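Local coordinates for reticulocyte binding protein (Streptococcus agalactiae COH1, PDB 3FAW) that probably hydrolyses the alpha-1,6-glucosidic branch linkages of pullulan and glycogen-like polysaccharides, as a pullulanase of the streptococcal cell surface, at residues N522-G527 / Q545-N550; I551-G556 / V566-A571; M607-T610 / T614-I617; A738-T741 / D747-A750. All coordinates share one frame; numbering follows the deposited sequence.

Interaction 1: N522-G527 / Q545-N550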
loop_
_atom_site.group_PDB
_atom_site.type_symbol
_atom_site.label_atom_id
_atom_site.label_comp_id
_atom_site.label_asym_id
_atom_site.label_seq_id
_atom_site.Cartn_x
_atom_site.Cartn_y
_atom_site.Cartn_z
ATOM N N ASN A 522 -1.974 -15.573 -10.375
ATOM C CA ASN A 522 -3.069 -16.323 -11.004
ATOM C C ASN A 522 -2.626 -17.658 -11.588
ATOM O O ASN A 522 -3.260 -18.691 -11.346
ATOM C CB ASN A 522 -3.724 -15.494 -12.114
ATOM C CG ASN A 522 -4.533 -14.330 -11.580
ATOM O OD1 ASN A 522 -4.699 -14.174 -10.375
ATOM N ND2 ASN A 522 -5.046 -13.506 -12.485
ATOM N N SER A 523 -1.541 -17.629 -12.360
ATOM C CA SER A 523 -1.049 -18.827 -13.040
ATOM C C SER A 523 -0.654 -19.940 -12.062
ATOM O O SER A 523 -0.909 -21.118 -12.327
ATOM C CB SER A 523 0.135 -18.481 -13.943
ATOM O OG SER A 523 -0.255 -17.582 -14.967
ATOM N N LEU A 524 -0.045 -19.566 -10.937
ATOM C CA LEU A 524 0.418 -20.553 -9.949
ATOM C C LEU A 524 -0.673 -21.059 -8.998
ATOM O O LEU A 524 -0.710 -22.252 -8.693
ATOM C CB LEU A 524 1.587 -19.994 -9.129
ATOM C CG LEU A 524 2.909 -19.726 -9.860
ATOM C CD1 LEU A 524 4.038 -19.518 -8.849
ATOM C CD2 LEU A 524 3.260 -20.850 -10.827
ATOM N N LYS A 525 -1.542 -20.170 -8.516
ATOM C CA LYS A 525 -2.529 -20.559 -7.484
ATOM C C LYS A 525 -3.871 -19.806 -7.511
ATOM O O LYS A 525 -4.586 -19.784 -6.511
ATOM C CB LYS A 525 -1.892 -20.460 -6.081
ATOM C CG LYS A 525 -1.061 -19.203 -5.817
ATOM C CD LYS A 525 -1.873 -17.909 -5.845
ATOM C CE LYS A 525 -2.846 -17.810 -4.666
ATOM N NZ LYS A 525 -3.431 -16.451 -4.551
ATOM N N SER A 526 -4.206 -19.210 -8.654
ATOM C CA SER A 526 -5.460 -18.453 -8.842
ATOM C C SER A 526 -5.525 -17.104 -8.121
ATOM O O SER A 526 -4.762 -16.820 -7.192
ATOM C CB SER A 526 -6.695 -19.289 -8.468
ATOM O OG SER A 526 -6.955 -19.277 -7.068
ATOM N N GLY A 527 -6.471 -16.290 -8.580
ATOM C CA GLY A 527 -6.757 -14.974 -8.015
ATOM C C GLY A 527 -7.892 -14.321 -8.788
ATOM O O GLY A 527 -8.568 -14.981 -9.567
ATOM N N GLN A 545 5.242 -22.114 -21.270
ATOM C CA GLN A 545 5.947 -20.941 -21.795
ATOM C C GLN A 545 5.586 -19.696 -20.975
ATOM O O GLN A 545 6.460 -18.917 -20.602
ATOM C CB GLN A 545 5.624 -20.730 -23.278
ATOM C CG GLN A 545 6.627 -19.845 -24.023
ATOM C CD GLN A 545 8.042 -20.420 -24.050
ATOM O OE1 GLN A 545 9.035 -19.536 -24.057
ATOM N NE2 GLN A 545 8.235 -21.637 -24.063
ATOM N N GLY A 546 4.297 -19.538 -20.689
ATOM C CA GLY A 546 3.804 -18.446 -19.849
ATOM C C GLY A 546 4.354 -18.497 -18.435
ATOM O O GLY A 546 4.751 -17.471 -17.889
ATOM N N ILE A 547 4.368 -19.695 -17.849
ATOM C CA ILE A 547 4.976 -19.931 -16.534
ATOM C C ILE A 547 6.463 -19.579 -16.584
ATOM O O ILE A 547 6.962 -18.857 -15.722
ATOM C CB ILE A 547 4.820 -21.413 -16.065
ATOM C CG1 ILE A 547 3.345 -21.812 -15.927
ATOM C CG2 ILE A 547 5.508 -21.649 -14.713
ATOM C CD1 ILE A 547 2.625 -21.120 -14.798
ATOM N N PHE A 548 7.154 -20.077 -17.611
ATOM C CA PHE A 548 8.588 -19.843 -17.775
ATOM C C PHE A 548 8.904 -18.356 -17.906
ATOM O O PHE A 548 9.823 -17.855 -17.268
ATOM C CB PHE A 548 9.131 -20.601 -18.995
ATOM C CG PHE A 548 10.600 -20.372 -19.244
ATOM C CD1 PHE A 548 11.534 -20.672 -18.263
ATOM C CD2 PHE A 548 11.045 -19.846 -20.450
ATOM C CE1 PHE A 548 12.892 -20.455 -18.477
ATOM C CE2 PHE A 548 12.404 -19.633 -20.674
ATOM C CZ PHE A 548 13.326 -19.936 -19.686
ATOM N N LYS A 549 8.133 -17.656 -18.734
ATOM C CA LYS A 549 8.285 -16.210 -18.891
ATOM C C LYS A 549 8.022 -15.449 -17.587
ATOM O O LYS A 549 8.709 -14.472 -17.296
ATOM C CB LYS A 549 7.390 -15.695 -20.028
ATOM C CG LYS A 549 7.916 -16.074 -21.407
ATOM C CD LYS A 549 6.852 -15.979 -22.487
ATOM C CE LYS A 549 7.449 -16.277 -23.871
ATOM N NZ LYS A 549 6.401 -16.486 -24.909
ATOM N N ASN A 550 7.037 -15.892 -16.804
ATOM C CA ASN A 550 6.814 -15.324 -15.462
ATOM C C ASN A 550 8.032 -15.524 -14.555
ATOM O O ASN A 550 8.487 -14.583 -13.904
ATOM C CB ASN A 550 5.559 -15.909 -14.801
ATOM C CG ASN A 550 4.294 -15.146 -15.158
ATOM O OD1 ASN A 550 3.298 -15.733 -15.588
ATOM N ND2 ASN A 550 4.324 -13.831 -14.971
#

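Interaction 2: I551-G556 / V566-A571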
loop_
_atom_site.group_PDB
_atom_site.type_symbol
_atom_site.label_atom_id
_atom_site.label_comp_id
_atom_site.label_asym_id
_atom_site.label_seq_id
_atom_site.Cartn_x
_atom_site.Cartn_y
_atom_site.Cartn_z
ATOM N N ILE A 551 8.574 -16.741 -14.548
ATOM C CA ILE A 551 9.819 -17.049 -13.822
ATOM C C ILE A 551 10.977 -16.119 -14.221
ATOM O O ILE A 551 11.826 -15.801 -13.388
ATOM C CB ILE A 551 10.242 -18.532 -14.014
ATOM C CG1 ILE A 551 9.228 -19.469 -13.351
ATOM C CG2 ILE A 551 11.613 -18.797 -13.413
ATOM C CD1 ILE A 551 9.337 -20.899 -13.823
ATOM N N LYS A 552 11.005 -15.687 -15.484
ATOM C CA LYS A 552 11.993 -14.698 -15.974
ATOM C C LYS A 552 11.619 -13.229 -15.696
ATOM O O LYS A 552 12.331 -12.316 -16.127
ATOM C CB LYS A 552 12.225 -14.872 -17.487
ATOM C CG LYS A 552 12.985 -16.137 -17.875
ATOM C CD LYS A 552 13.512 -16.090 -19.306
ATOM C CE LYS A 552 12.395 -16.052 -20.348
ATOM N NZ LYS A 552 12.948 -15.966 -21.733
ATOM N N ALA A 553 10.519 -13.004 -14.974
ATOM C CA ALA A 553 10.001 -11.661 -14.691
ATOM C C ALA A 553 9.489 -10.990 -15.965
ATOM O O ALA A 553 9.710 -9.798 -16.190
ATOM C CB ALA A 553 11.064 -10.788 -14.003
ATOM N N GLN A 554 8.807 -11.773 -16.794
ATOM C CA GLN A 554 8.200 -11.278 -18.019
ATOM C C GLN A 554 6.728 -11.690 -18.058
ATOM O O GLN A 554 6.342 -12.560 -18.840
ATOM C CB GLN A 554 8.959 -11.815 -19.232
ATOM C CG GLN A 554 10.411 -11.348 -19.276
ATOM C CD GLN A 554 11.249 -12.087 -20.290
ATOM O OE1 GLN A 554 10.598 -12.726 -21.252
ATOM N NE2 GLN A 554 12.476 -12.089 -20.203
ATOM N N PRO A 555 5.898 -11.070 -17.198
ATOM C CA PRO A 555 4.467 -11.385 -17.164
ATOM C C PRO A 555 3.757 -11.136 -18.489
ATOM O O PRO A 555 4.160 -10.269 -19.252
ATOM C CB PRO A 555 3.922 -10.442 -16.080
ATOM C CG PRO A 555 4.946 -9.367 -15.958
ATOM C CD PRO A 555 6.245 -10.043 -16.200
ATOM N N GLY A 556 2.700 -11.900 -18.737
ATOM C CA GLY A 556 1.953 -11.821 -19.987
ATOM C C GLY A 556 0.927 -10.705 -20.071
ATOM O O GLY A 556 0.400 -10.444 -21.154
ATOM N N VAL A 566 9.035 -5.930 -11.666
ATOM C CA VAL A 566 8.105 -6.982 -11.273
ATOM C C VAL A 566 8.276 -7.395 -9.811
ATOM O O VAL A 566 9.371 -7.767 -9.384
ATOM C CB VAL A 566 8.305 -8.232 -12.155
ATOM C CG1 VAL A 566 7.302 -9.315 -11.791
ATOM C CG2 VAL A 566 8.185 -7.865 -13.624
ATOM N N VAL A 567 7.183 -7.318 -9.055
ATOM C CA VAL A 567 7.127 -7.873 -7.710
ATOM C C VAL A 567 6.425 -9.234 -7.784
ATOM O O VAL A 567 5.223 -9.303 -8.049
ATOM C CB VAL A 567 6.376 -6.944 -6.736
ATOM C CG1 VAL A 567 6.465 -7.481 -5.315
ATOM C CG2 VAL A 567 6.929 -5.520 -6.809
ATOM N N GLN A 568 7.185 -10.306 -7.560
ATOM C CA GLN A 568 6.670 -11.679 -7.661
ATOM C C GLN A 568 6.000 -12.097 -6.355
ATOM O O GLN A 568 6.622 -12.057 -5.289
ATOM C CB GLN A 568 7.802 -12.667 -7.967
ATOM C CG GLN A 568 8.664 -12.332 -9.189
ATOM C CD GLN A 568 8.011 -12.697 -10.516
ATOM O OE1 GLN A 568 6.790 -12.702 -10.644
ATOM N NE2 GLN A 568 8.834 -12.991 -11.515
ATOM N N TYR A 569 4.735 -12.504 -6.439
ATOM C CA TYR A 569 4.001 -12.951 -5.260
ATOM C C TYR A 569 2.884 -13.931 -5.596
ATOM O O TYR A 569 2.400 -13.987 -6.736
ATOM C CB TYR A 569 3.438 -11.753 -4.487
ATOM C CG TYR A 569 2.109 -11.190 -4.970
ATOM C CD1 TYR A 569 1.883 -10.898 -6.315
ATOM C CD2 TYR A 569 1.096 -10.900 -4.063
ATOM C CE1 TYR A 569 0.666 -10.354 -6.742
ATOM C CE2 TYR A 569 -0.110 -10.359 -4.473
ATOM C CZ TYR A 569 -0.323 -10.083 -5.811
ATOM O OH TYR A 569 -1.530 -9.542 -6.205
ATOM N N ILE A 570 2.493 -14.704 -4.590
ATOM C CA ILE A 570 1.320 -15.579 -4.685
ATOM C C ILE A 570 0.321 -15.373 -3.535
ATOM O O ILE A 570 -0.778 -15.926 -3.565
ATOM C CB ILE A 570 1.720 -17.070 -4.805
ATOM C CG1 ILE A 570 2.693 -17.483 -3.689
ATOM C CG2 ILE A 570 2.316 -17.336 -6.183
ATOM C CD1 ILE A 570 3.052 -18.959 -3.692
ATOM N N ALA A 571 0.686 -14.566 -2.541
ATOM C CA ALA A 571 -0.237 -14.218 -1.454
ATOM C C ALA A 571 0.113 -12.874 -0.822
ATOM O O ALA A 571 1.224 -12.365 -0.977
ATOM C CB ALA A 571 -0.243 -15.299 -0.403
#

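Interaction 3: M607-T610 / T614-I617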
loop_
_atom_site.group_PDB
_atom_site.type_symbol
_atom_site.label_atom_id
_atom_site.label_comp_id
_atom_site.label_asym_id
_atom_site.label_seq_id
_atom_site.Cartn_x
_atom_site.Cartn_y
_atom_site.Cartn_z
ATOM N N MET A 607 8.948 -21.662 -6.277
ATOM C CA MET A 607 8.848 -20.951 -7.548
ATOM C C MET A 607 9.033 -19.436 -7.387
ATOM O O MET A 607 9.753 -18.818 -8.170
ATOM C CB MET A 607 7.524 -21.291 -8.249
ATOM C CG MET A 607 7.453 -22.756 -8.673
ATOM S SD MET A 607 6.010 -23.200 -9.647
ATOM C CE MET A 607 4.697 -22.778 -8.511
ATOM N N ILE A 608 8.420 -18.848 -6.362
ATOM C CA ILE A 608 8.590 -17.415 -6.088
ATOM C C ILE A 608 10.044 -17.069 -5.739
ATOM O O ILE A 608 10.582 -16.066 -6.213
ATOM C CB ILE A 608 7.649 -16.922 -4.946
ATOM C CG1 ILE A 608 6.188 -16.970 -5.394
ATOM C CG2 ILE A 608 8.013 -15.492 -4.508
ATOM C CD1 ILE A 608 5.845 -16.073 -6.600
ATOM N N LEU A 609 10.679 -17.913 -4.928
ATOM C CA LEU A 609 12.019 -17.618 -4.420
ATOM C C LEU A 609 13.166 -18.002 -5.370
ATOM O O LEU A 609 14.335 -17.744 -5.061
ATOM C CB LEU A 609 12.204 -18.252 -3.044
ATOM C CG LEU A 609 11.377 -17.544 -1.962
ATOM C CD1 LEU A 609 11.260 -18.398 -0.715
ATOM C CD2 LEU A 609 11.977 -16.171 -1.629
ATOM N N THR A 610 12.833 -18.608 -6.512
ATOM C CA THR A 610 13.805 -18.874 -7.581
ATOM C C THR A 610 13.453 -18.133 -8.886
ATOM O O THR A 610 14.089 -18.350 -9.928
ATOM C CB THR A 610 13.946 -20.399 -7.849
ATOM O OG1 THR A 610 12.665 -20.970 -8.151
ATOM C CG2 THR A 610 14.525 -21.102 -6.634
ATOM N N THR A 614 11.740 -8.961 -7.918
ATOM C CA THR A 614 11.657 -8.748 -6.468
ATOM C C THR A 614 10.723 -9.786 -5.835
ATOM O O THR A 614 9.568 -9.921 -6.246
ATOM C CB THR A 614 11.156 -7.324 -6.141
ATOM O OG1 THR A 614 12.113 -6.361 -6.600
ATOM C CG2 THR A 614 10.949 -7.139 -4.633
ATOM N N ALA A 615 11.232 -10.510 -4.838
ATOM C CA ALA A 615 10.470 -11.563 -4.169
ATOM C C ALA A 615 9.656 -10.987 -3.013
ATOM O O ALA A 615 10.175 -10.220 -2.205
ATOM C CB ALA A 615 11.401 -12.664 -3.671
ATOM N N PHE A 616 8.383 -11.369 -2.950
ATOM C CA PHE A 616 7.447 -10.883 -1.933
ATOM C C PHE A 616 6.818 -12.067 -1.194
ATOM O O PHE A 616 6.321 -12.996 -1.826
ATOM C CB PHE A 616 6.355 -10.050 -2.611
ATOM C CG PHE A 616 5.373 -9.417 -1.661
ATOM C CD1 PHE A 616 5.609 -8.152 -1.140
ATOM C CD2 PHE A 616 4.194 -10.070 -1.319
ATOM C CE1 PHE A 616 4.699 -7.556 -0.284
ATOM C CE2 PHE A 616 3.283 -9.483 -0.457
ATOM C CZ PHE A 616 3.534 -8.221 0.056
ATOM N N ILE A 617 6.842 -12.017 0.138
ATOM C CA ILE A 617 6.266 -13.060 0.982
ATOM C C ILE A 617 5.262 -12.449 1.960
ATOM O O ILE A 617 5.571 -11.477 2.648
ATOM C CB ILE A 617 7.369 -13.806 1.784
ATOM C CG1 ILE A 617 8.356 -14.506 0.838
ATOM C CG2 ILE A 617 6.756 -14.814 2.751
ATOM C CD1 ILE A 617 7.754 -15.637 0.015
#

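Interaction 4: A738-T741 / D747-A750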
loop_
_atom_site.group_PDB
_atom_site.type_symbol
_atom_site.label_atom_id
_atom_site.label_comp_id
_atom_site.label_asym_id
_atom_site.label_seq_id
_atom_site.Cartn_x
_atom_site.Cartn_y
_atom_site.Cartn_z
ATOM N N ALA A 738 10.767 -27.350 -15.360
ATOM C CA ALA A 738 12.160 -27.302 -14.915
ATOM C C ALA A 738 12.911 -26.221 -15.676
ATOM O O ALA A 738 12.712 -26.056 -16.878
ATOM C CB ALA A 738 12.833 -28.651 -15.113
ATOM N N TYR A 739 13.766 -25.486 -14.970
ATOM C CA TYR A 739 14.557 -24.418 -15.584
ATOM C C TYR A 739 15.945 -24.297 -14.980
ATOM O O TYR A 739 16.162 -24.626 -13.818
ATOM C CB TYR A 739 13.842 -23.064 -15.500
ATOM C CG TYR A 739 13.232 -22.736 -14.156
ATOM C CD1 TYR A 739 13.893 -21.914 -13.240
ATOM C CD2 TYR A 739 11.978 -23.228 -13.811
ATOM C CE1 TYR A 739 13.316 -21.604 -12.010
ATOM C CE2 TYR A 739 11.403 -22.931 -12.596
ATOM C CZ TYR A 739 12.064 -22.117 -11.699
ATOM O OH TYR A 739 11.460 -21.835 -10.493
ATOM N N GLN A 740 16.870 -23.806 -15.797
ATOM C CA GLN A 740 18.260 -23.644 -15.398
ATOM C C GLN A 740 18.672 -22.178 -15.457
ATOM O O GLN A 740 18.333 -21.462 -16.398
ATOM C CB GLN A 740 19.164 -24.461 -16.315
ATOM C CG GLN A 740 20.595 -24.603 -15.809
ATOM C CD GLN A 740 21.498 -25.241 -16.842
ATOM O OE1 GLN A 740 21.817 -26.509 -16.639
ATOM N NE2 GLN A 740 21.901 -24.601 -17.815
ATOM N N THR A 741 19.403 -21.744 -14.436
ATOM C CA THR A 741 20.011 -20.421 -14.423
ATOM C C THR A 741 21.489 -20.546 -14.047
ATOM O O THR A 741 21.911 -21.542 -13.457
ATOM C CB THR A 741 19.272 -19.455 -13.462
ATOM O OG1 THR A 741 19.924 -18.180 -13.471
ATOM C CG2 THR A 741 19.232 -20.007 -12.038
ATOM N N ASP A 747 29.260 -21.231 -11.641
ATOM C CA ASP A 747 28.043 -21.893 -11.022
ATOM C C ASP A 747 26.677 -21.957 -11.717
ATOM O O ASP A 747 26.082 -20.936 -12.062
ATOM C CB ASP A 747 27.882 -21.467 -9.555
ATOM C CG ASP A 747 29.130 -21.737 -8.727
ATOM O OD1 ASP A 747 30.150 -22.182 -9.300
ATOM O OD2 ASP A 747 29.090 -21.495 -7.503
ATOM N N ILE A 748 26.192 -23.195 -11.868
ATOM C CA ILE A 748 24.906 -23.500 -12.507
ATOM C C ILE A 748 23.889 -24.026 -11.485
ATOM O O ILE A 748 24.219 -24.882 -10.664
ATOM C CB ILE A 748 25.080 -24.567 -13.629
ATOM C CG1 ILE A 748 25.928 -24.009 -14.780
ATOM C CG2 ILE A 748 23.722 -25.031 -14.163
ATOM C CD1 ILE A 748 26.455 -25.083 -15.732
ATOM N N TYR A 749 22.656 -23.520 -11.555
ATOM C CA TYR A 749 21.554 -23.976 -10.696
ATOM C C TYR A 749 20.348 -24.401 -11.536
ATOM O O TYR A 749 19.889 -23.639 -12.387
ATOM C CB TYR A 749 21.127 -22.865 -9.729
ATOM C CG TYR A 749 22.171 -22.504 -8.695
ATOM C CD1 TYR A 749 22.117 -23.030 -7.408
ATOM C CD2 TYR A 749 23.211 -21.632 -9.004
ATOM C CE1 TYR A 749 23.080 -22.701 -6.454
ATOM C CE2 TYR A 749 24.178 -21.299 -8.058
ATOM C CZ TYR A 749 24.107 -21.835 -6.786
ATOM O OH TYR A 749 25.063 -21.505 -5.848
ATOM N N ALA A 750 19.836 -25.608 -11.292
ATOM C CA ALA A 750 18.651 -26.114 -12.000
ATOM C C ALA A 750 17.516 -26.401 -11.023
ATOM O O ALA A 750 17.711 -27.122 -10.045
ATOM C CB ALA A 750 18.995 -27.372 -12.783
#

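Interaction 1: N522-G527 / Q545-N550
The side chain of Asn-550, which carries the flat group of this contact, lies beside Ser-523. The same side chain also packs on Asp-519 and Ile-520, farther back on helix 518-525, and on Pro-555. Both helices lie between the sixth and seventh strands, 513-516 and 566-568, of the catalytic (beta/alpha)8 or TIM barrel, and here helix 518-525 packs against helix 544-551.

The evidence for apolar packing is centred on one methyl. Ile-547 places CD1 against two neighbours, 3.7 Å from Ser-523 CB and 4.0 Å from Leu-524 CD2. Its CG1 stands beside the backbone N (chi1 -61°), and the second torsion of -68° swings CD1 toward helix 518-525. Between the leucine and the isoleucine a single methyl from each makes the contact, no other pair of their atoms coming as near. The backbones stay well apart, with 7.1 Å between Ser-523 CA and Ile-547 CA.

The Ser-523 hydroxyl is turned back to its own helix, where OG bonds to Asp-519 O, which leaves CB to meet the isoleucine. Beyond the interface the helix gives way to Ser-526, with positive phi. Lys-525 folds back over this end through successive bends of its chain, and its NZ donates to Ser-526 O at 3.0 Å, nearly along the C=O axis (166°).

Interaction 2: I551-G556 / V566-A571
Ala-553 packs against Val-566 and Gln-568 where a helix end meets a strand of the TIM barrel. It terminates helix 544-551 in a Schellman motif: its phi is positive (67°), and two backbone bonds return to the last turn, from Gln-554 N to Lys-549 O and from Ala-553 N to Asn-550 O. Strand 566-568 is the seventh of the eight parallel barrel strands, and the contact lies on the connection that leads into it.

The conformation of Val-566 decides which branch does the touching. With CG1 anti to the backbone N (chi1 -178°), CG2 is placed beside that N and directed at the loop. There it lies 3.6 Å from Ala-553 O and 3.9 Å from Pro-555 CD. Pro-555 and the valine pass each other in opposite directions, so the ring contributes its CD corner. The side chain of Val-566 is also about 8 Å from a bound calcium ion, and the preceding residue, Asp-565, is a calcium ligand.

Gln-568 reaches the loop by a bent route. Its CG stands beside the backbone N, and the kink at chi2 (-79°) brings the amide up to the helix end. NE2 then rests 3.6 Å from Ala-553 CA, in a contact without a hydrogen bond. Two carbonyls outside the two segments hold this nitrogen, Gln-612 O and Asn-550 O. The latter therefore serves both the helix cap and the glutamine, accepting from Ala-553 N and from Gln-568 NE2.

Interaction 3: M607-T610 / T614-I617
Ala-615 CB is met by two consecutive residues at the end of helix 590-609. Leu-609, whose CG stands beside the backbone N (chi1 -71°), brings CD2 to 4.1 Å from Ala-615 CB, and Ile-608 CG2 lies at 4.5 Å from the same Ala-615 CB, the limit of contact. That isoleucine methyl is nearer to the backbone, 4.0 Å from Phe-616 O. It gets there because CG2 is anti to the backbone N while CG1 (chi1 -68°) stands beside it. No hydrogen bond spans the two segments, whose closest CA atoms, those of Leu-609 and Ala-615, are 6.3 Å apart.

Three residues separate the segments, which form the final alpha-to-beta turn of the TIM barrel: helix 590-609 packs on the outside of strand 614-618, the eighth strand. Phe-616 points away from the helix, and its ring meets Phe-516 edge-to-face.

In the next shell, Leu-609 packs on Leu-697 and Ile-698 of helix 685-703, while Ile-608 touches Ile-520 of helix 518-525. Arg-701 touches Ala-615 and donates from NH1 to Leu-609 O. The strand is fixed by backbone bonds on both flanks, to Gln-568 of the seventh strand and Ile-270 of the first.

Interaction 4: A738-T741 / D747-A750
Thr-741 and Tyr-749 form the tightly bonded part of this antiparallel beta hairpin, which belongs to the sheet of the C-terminal domain. They are a hydrogen-bonded pair: Thr-741 N donates to Tyr-749 O at 2.8 Å, and Tyr-749 N returns the bond to Thr-741 O, also at 2.8 Å, with N-H...O angles of 171° and 173°. Next along, Gln-740 and Ala-750 make a non-hydrogen-bonded pair whose CA atoms close to 4.2 Å. Here the backbones meet through CA-H...O contacts, including one from Ala-750 CA to Tyr-739 O (3.4 Å).

Thr-741 sets OG1 anti to its backbone N (chi1 179°), where it bonds to Ala-706 O outside the hairpin. CG2 is thereby put into the crowded position between N and the carbonyl carbon, and it packs 3.7 Å from Tyr-749 O. The tyrosine side chain takes another course, leading away from Thr-741 and packing on Lys-812 of strand 807-813.

The contact slackens at partly exposed Asp-747, whose carboxylate turns away from strand 738-741. Side chains and the Thr-741 carbonyl still reach Ile-748, itself partly exposed. Gln-740 extends fully across Ile-748 and presents a face of its amide to the methyl: Ile-748 CG2 sits over that plane, 3.5 Å from both Gln-740 CD and Gln-740 OE1.

From the N terminus the four contacts follow in series, and none nests in or crosses another. Interaction 1 closes a loop of 17 residues between the sixth and seventh barrel strands, and interaction 2 one of nine on the way into the seventh. Interaction 3 closes a three-residue turn into the eighth strand, and interaction 4 a five-residue hairpin in the C-terminal domain. Interactions 2 and 3 share the barrel sheet, Gln-568 N bonding to Thr-614 O at 2.7 Å. Leu-524 meets Met-607, joining interactions 1 and 3. Tyr-739 ties the domains together: its side chain packs on Phe-548 and Ile-551, and Tyr-739 OH hydrogen-bonds with Thr-610 OG1 (2.8 Å).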